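Local coordinates for protein 5,10-methylenetetrahydrofolate dehydrogenase (Bombyx mori, PDB 5ZF1) that probably catalyses the NADP+-dependent oxidation of 5,10-methylenetetrahydrofolate in the one-carbon metabolism of the silkworm, at residues L130-A142 with M172-S186. Residues are numbered along the deposited sequence; the frame is centred on the assembly and turned at random. Where two conformers were deposited one is given.
Sequences LCVDLPTIVPATA and MPIAMMLHSDKRHES
Asp133 reaches from the loop after helix 124-131 to the chain leaving helix 171-178, where its OD2 accepts the backbone N-H of Asp181 at 2.9 Å. The bond is fairly straight (152°) and uses the syn side of the carboxylate, 21° out of its plane. Asp133, at positive phi, is the C-prime residue of a Schellman motif: Leu134 N bonds to Arg129 O and Asp133 N to Leu130 O. With CG anti to the backbone N (chi1 -157°), the carboxylate is carried to the Ser180-Asp181 backbone. The other oxygen, OD1, accepts from two waters: one, 2.6 Å from OD1, also donates to Asp181 O, and the second lies 2.5 Å from Ser186 OG. That small hydroxyl also sits 3.1 Å from Leu134 O, a weak bond at most. Asp181 turns its own carboxylate away, to a salt bridge with Arg199 of the second subunit. An alanine in place of Asp133 would probably leave the Asp181 N-H without its acceptor and break the water links to Asp181 O and Ser186 OG. Beside this polar end the contact is apolar: Leu130 spreads CD2 onto Pro173 CB (3.7 Å), and compact Ala142 lets helix 140-151 come close, its CB 3.6 Å from Pro173 CB. One carboxylate thus ties two loops of the NAD(P)-binding domain near the subunit interface, its acceptors shared between backbone and water.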
loop_
_atom_site.group_PDB
_atom_site.type_symbol
_atom_site.label_atom_id
_atom_site.label_comp_id
_atom_site.label_asym_id
_atom_site.label_seq_id
_atom_site.Cartn_x
_atom_site.Cartn_y
_atom_site.Cartn_z
ATOM N N LEU B 130 4.391 -1.918 -5.574
ATOM C CA LEU B 130 4.499 -0.516 -5.194
ATOM C C LEU B 130 4.480 -0.369 -3.680
ATOM O O LEU B 130 5.274 0.386 -3.106
ATOM C CB LEU B 130 3.355 0.297 -5.799
ATOM C CG LEU B 130 3.311 1.776 -5.408
ATOM C CD1 LEU B 130 4.522 2.470 -5.978
ATOM C CD2 LEU B 130 2.043 2.457 -5.872
ATOM N N CYS B 131 3.578 -1.095 -3.022
ATOM C CA CYS B 131 3.326 -0.839 -1.615
ATOM C C CYS B 131 4.388 -1.444 -0.708
ATOM O O CYS B 131 4.558 -0.975 0.419
ATOM C CB CYS B 131 1.920 -1.337 -1.255
ATOM S SG CYS B 131 0.641 -0.250 -1.963
ATOM N N VAL B 132 5.141 -2.424 -1.184
ATOM C CA VAL B 132 6.293 -2.912 -0.432
ATOM C C VAL B 132 7.555 -2.201 -0.898
ATOM O O VAL B 132 8.664 -2.596 -0.527
ATOM C CB VAL B 132 6.444 -4.443 -0.537
ATOM C CG1 VAL B 132 5.124 -5.128 -0.116
ATOM C CG2 VAL B 132 6.840 -4.878 -1.917
ATOM N N ASP B 133 7.389 -1.153 -1.714
ATOM C CA ASP B 133 8.481 -0.241 -2.086
ATOM C C ASP B 133 9.561 -0.968 -2.899
ATOM O O ASP B 133 10.756 -0.807 -2.662
ATOM C CB ASP B 133 9.063 0.438 -0.833
ATOM C CG ASP B 133 9.777 1.754 -1.128
ATOM O OD1 ASP B 133 9.670 2.275 -2.264
ATOM O OD2 ASP B 133 10.447 2.267 -0.195
ATOM N N LEU B 134 9.116 -1.749 -3.899
ATOM C CA LEU B 134 9.824 -2.599 -4.858
ATOM C C LEU B 134 9.603 -2.097 -6.296
ATOM O O LEU B 134 8.581 -1.470 -6.572
ATOM C CB LEU B 134 9.308 -4.036 -4.727
ATOM C CG LEU B 134 10.085 -5.317 -5.031
ATOM C CD1 LEU B 134 11.390 -5.376 -4.289
ATOM C CD2 LEU B 134 9.243 -6.499 -4.628
ATOM N N PRO B 135 10.532 -2.339 -7.235
ATOM C CA PRO B 135 10.332 -1.826 -8.606
ATOM C C PRO B 135 9.109 -2.447 -9.269
ATOM O O PRO B 135 8.905 -3.664 -9.226
ATOM C CB PRO B 135 11.625 -2.225 -9.332
ATOM C CG PRO B 135 12.619 -2.492 -8.263
ATOM C CD PRO B 135 11.831 -3.019 -7.094
ATOM N N THR B 136 8.299 -1.611 -9.908
ATOM C CA THR B 136 7.040 -2.098 -10.463
ATOM C C THR B 136 6.620 -1.178 -11.607
ATOM O O THR B 136 7.365 -0.276 -12.007
ATOM C CB THR B 136 5.983 -2.195 -9.346
ATOM O OG1 THR B 136 4.826 -2.892 -9.812
ATOM C CG2 THR B 136 5.540 -0.819 -8.869
ATOM N N ILE B 137 5.435 -1.418 -12.155
ATOM C CA ILE B 137 4.768 -0.432 -13.004
ATOM C C ILE B 137 3.870 0.399 -12.101
ATOM O O ILE B 137 2.957 -0.134 -11.461
ATOM C CB ILE B 137 3.961 -1.097 -14.125
ATOM C CG1 ILE B 137 4.894 -1.951 -14.984
ATOM C CG2 ILE B 137 3.245 -0.006 -14.944
ATOM C CD1 ILE B 137 4.232 -2.568 -16.210
ATOM N N VAL B 138 4.133 1.699 -12.044
ATOM C CA VAL B 138 3.455 2.600 -11.109
ATOM C C VAL B 138 2.314 3.321 -11.821
ATOM O O VAL B 138 2.461 3.690 -12.999
ATOM C CB VAL B 138 4.465 3.595 -10.519
ATOM C CG1 VAL B 138 3.784 4.562 -9.598
ATOM C CG2 VAL B 138 5.598 2.853 -9.819
ATOM N N PRO B 139 1.165 3.539 -11.167
ATOM C CA PRO B 139 0.066 4.252 -11.828
ATOM C C PRO B 139 0.508 5.627 -12.309
ATOM O O PRO B 139 1.293 6.315 -11.656
ATOM C CB PRO B 139 -1.002 4.343 -10.734
ATOM C CG PRO B 139 -0.713 3.131 -9.872
ATOM C CD PRO B 139 0.775 2.998 -9.850
ATOM N N ALA B 140 0.003 6.018 -13.482
ATOM C CA ALA B 140 0.616 7.113 -14.235
ATOM C C ALA B 140 0.371 8.478 -13.597
ATOM O O ALA B 140 1.273 9.327 -13.569
ATOM C CB ALA B 140 0.097 7.099 -15.676
ATOM N N THR B 141 -0.839 8.728 -13.097
ATOM C CA THR B 141 -1.101 10.023 -12.473
ATOM C C THR B 141 -0.270 10.194 -11.208
ATOM O O THR B 141 0.283 11.270 -10.955
ATOM C CB THR B 141 -2.596 10.172 -12.171
ATOM O OG1 THR B 141 -3.341 10.125 -13.392
ATOM C CG2 THR B 141 -2.878 11.513 -11.502
ATOM N N ALA B 142 -0.159 9.139 -10.401
ATOM C CA ALA B 142 0.704 9.216 -9.228
ATOM C C ALA B 142 2.151 9.447 -9.638
ATOM O O ALA B 142 2.858 10.273 -9.048
ATOM C CB ALA B 142 0.566 7.938 -8.389
ATOM N N MET B 172 -3.902 6.883 -3.055
ATOM C CA MET B 172 -3.088 5.925 -2.318
ATOM C C MET B 172 -1.704 5.767 -2.958
ATOM O O MET B 172 -0.697 5.820 -2.236
ATOM C CB MET B 172 -3.835 4.588 -2.191
ATOM C CG MET B 172 -3.116 3.531 -1.373
ATOM S SD MET B 172 -1.947 2.558 -2.374
ATOM C CE MET B 172 -3.083 1.665 -3.472
ATOM N N PRO B 173 -1.592 5.567 -4.270
ATOM C CA PRO B 173 -0.242 5.460 -4.840
ATOM C C PRO B 173 0.571 6.730 -4.664
ATOM O O PRO B 173 1.787 6.638 -4.495
ATOM C CB PRO B 173 -0.506 5.145 -6.323
ATOM C CG PRO B 173 -1.896 4.577 -6.355
ATOM C CD PRO B 173 -2.644 5.272 -5.258
ATOM N N ILE B 174 -0.047 7.907 -4.678
ATOM C CA ILE B 174 0.714 9.134 -4.428
ATOM C C ILE B 174 1.301 9.112 -3.022
ATOM O O ILE B 174 2.498 9.358 -2.820
ATOM C CB ILE B 174 -0.171 10.372 -4.643
ATOM C CG1 ILE B 174 -0.452 10.562 -6.136
ATOM C CG2 ILE B 174 0.513 11.613 -4.022
ATOM C CD1 ILE B 174 -1.383 11.712 -6.459
ATOM N N ALA B 175 0.457 8.836 -2.017
ATOM C CA ALA B 175 0.961 8.793 -0.644
ATOM C C ALA B 175 2.045 7.742 -0.482
ATOM O O ALA B 175 3.044 7.976 0.213
ATOM C CB ALA B 175 -0.186 8.523 0.336
ATOM N N MET B 176 1.869 6.572 -1.122
ATOM C CA MET B 176 2.840 5.491 -0.971
ATOM C C MET B 176 4.209 5.911 -1.481
ATOM O O MET B 176 5.229 5.638 -0.838
ATOM C CB MET B 176 2.349 4.239 -1.703
ATOM C CG MET B 176 3.166 2.971 -1.445
ATOM S SD MET B 176 3.116 2.332 0.257
ATOM C CE MET B 176 1.377 2.039 0.542
ATOM N N MET B 177 4.251 6.570 -2.628
ATOM C CA MET B 177 5.514 7.014 -3.221
ATOM C C MET B 177 6.139 8.134 -2.414
ATOM O O MET B 177 7.362 8.211 -2.276
ATOM C CB MET B 177 5.299 7.521 -4.643
ATOM C CG MET B 177 4.377 6.707 -5.475
ATOM S SD MET B 177 5.127 6.416 -7.042
ATOM C CE MET B 177 6.454 5.431 -6.408
ATOM N N LEU B 178 5.305 9.042 -1.923
ATOM C CA LEU B 178 5.818 10.188 -1.196
ATOM C C LEU B 178 6.574 9.767 0.054
ATOM O O LEU B 178 7.493 10.478 0.497
ATOM C CB LEU B 178 4.658 11.117 -0.840
ATOM C CG LEU B 178 4.413 12.353 -1.690
ATOM C CD1 LEU B 178 4.150 12.012 -3.137
ATOM C CD2 LEU B 178 3.247 13.102 -1.085
ATOM N N HIS B 179 6.197 8.641 0.659
ATOM C CA HIS B 179 6.914 8.139 1.823
ATOM C C HIS B 179 7.790 6.935 1.470
ATOM O O HIS B 179 8.180 6.171 2.349
ATOM C CB HIS B 179 5.959 7.858 2.995
ATOM C CG HIS B 179 5.024 6.691 2.820
ATOM N ND1 HIS B 179 5.432 5.381 2.925
ATOM C CD2 HIS B 179 3.677 6.648 2.655
ATOM C CE1 HIS B 179 4.394 4.578 2.765
ATOM N NE2 HIS B 179 3.314 5.325 2.602
ATOM N N SER B 180 8.160 6.788 0.200
ATOM C CA SER B 180 9.047 5.683 -0.137
ATOM C C SER B 180 10.424 5.949 0.451
ATOM O O SER B 180 10.796 7.095 0.695
ATOM C CB SER B 180 9.108 5.472 -1.650
ATOM O OG SER B 180 9.161 6.700 -2.353
ATOM N N ASP B 181 11.150 4.873 0.754
ATOM C CA ASP B 181 12.545 4.972 1.176
ATOM C C ASP B 181 13.414 4.866 -0.065
ATOM O O ASP B 181 13.353 3.867 -0.790
ATOM C CB ASP B 181 12.911 3.892 2.190
ATOM C CG ASP B 181 14.359 4.021 2.683
ATOM O OD1 ASP B 181 14.977 5.077 2.442
ATOM O OD2 ASP B 181 14.874 3.067 3.300
ATOM N N LYS B 182 14.215 5.900 -0.310
ATOM C CA LYS B 182 15.044 5.917 -1.510
ATOM C C LYS B 182 15.921 4.675 -1.600
ATOM O O LYS B 182 16.065 4.091 -2.680
ATOM C CB LYS B 182 15.890 7.191 -1.539
ATOM N N ARG B 183 16.477 4.236 -0.464
ATOM C CA ARG B 183 17.466 3.160 -0.476
ATOM C C ARG B 183 16.895 1.866 -1.036
ATOM O O ARG B 183 17.647 1.032 -1.552
ATOM C CB ARG B 183 18.003 2.909 0.936
ATOM C CG ARG B 183 18.000 4.123 1.834
ATOM C CD ARG B 183 19.050 5.145 1.414
ATOM N NE ARG B 183 20.433 4.698 1.599
ATOM C CZ ARG B 183 20.996 4.425 2.775
ATOM N NH1 ARG B 183 20.297 4.526 3.901
ATOM N NH2 ARG B 183 22.268 4.046 2.829
ATOM N N HIS B 184 15.581 1.680 -0.943
ATOM C CA HIS B 184 14.989 0.425 -1.374
ATOM C C HIS B 184 15.144 0.236 -2.881
ATOM O O HIS B 184 15.356 1.188 -3.641
ATOM C CB HIS B 184 13.518 0.360 -0.961
ATOM C CG HIS B 184 13.325 0.150 0.507
ATOM N ND1 HIS B 184 12.087 -0.044 1.081
ATOM C CD2 HIS B 184 14.222 0.099 1.521
ATOM C CE1 HIS B 184 12.229 -0.203 2.385
ATOM N NE2 HIS B 184 13.515 -0.121 2.678
ATOM N N GLU B 185 15.032 -1.029 -3.298
ATOM C CA GLU B 185 15.261 -1.406 -4.691
ATOM C C GLU B 185 14.398 -0.596 -5.650
ATOM O O GLU B 185 14.812 -0.319 -6.783
ATOM C CB GLU B 185 14.991 -2.904 -4.864
ATOM C CG GLU B 185 15.528 -3.515 -6.149
ATOM C CD GLU B 185 15.101 -4.965 -6.325
ATOM O OE1 GLU B 185 15.043 -5.700 -5.317
ATOM O OE2 GLU B 185 14.820 -5.368 -7.472
ATOM N N SER B 186 13.191 -0.211 -5.217
ATOM C CA SER B 186 12.312 0.586 -6.072
ATOM C C SER B 186 12.996 1.868 -6.527
ATOM O O SER B 186 12.911 2.246 -7.704
ATOM C CB SER B 186 11.016 0.913 -5.329
ATOM O OG SER B 186 9.989 1.296 -6.223
HETATM O O HOH W 1 11.806 3.689 -2.778
HETATM O O HOH W 2 8.267 2.671 -5.026
#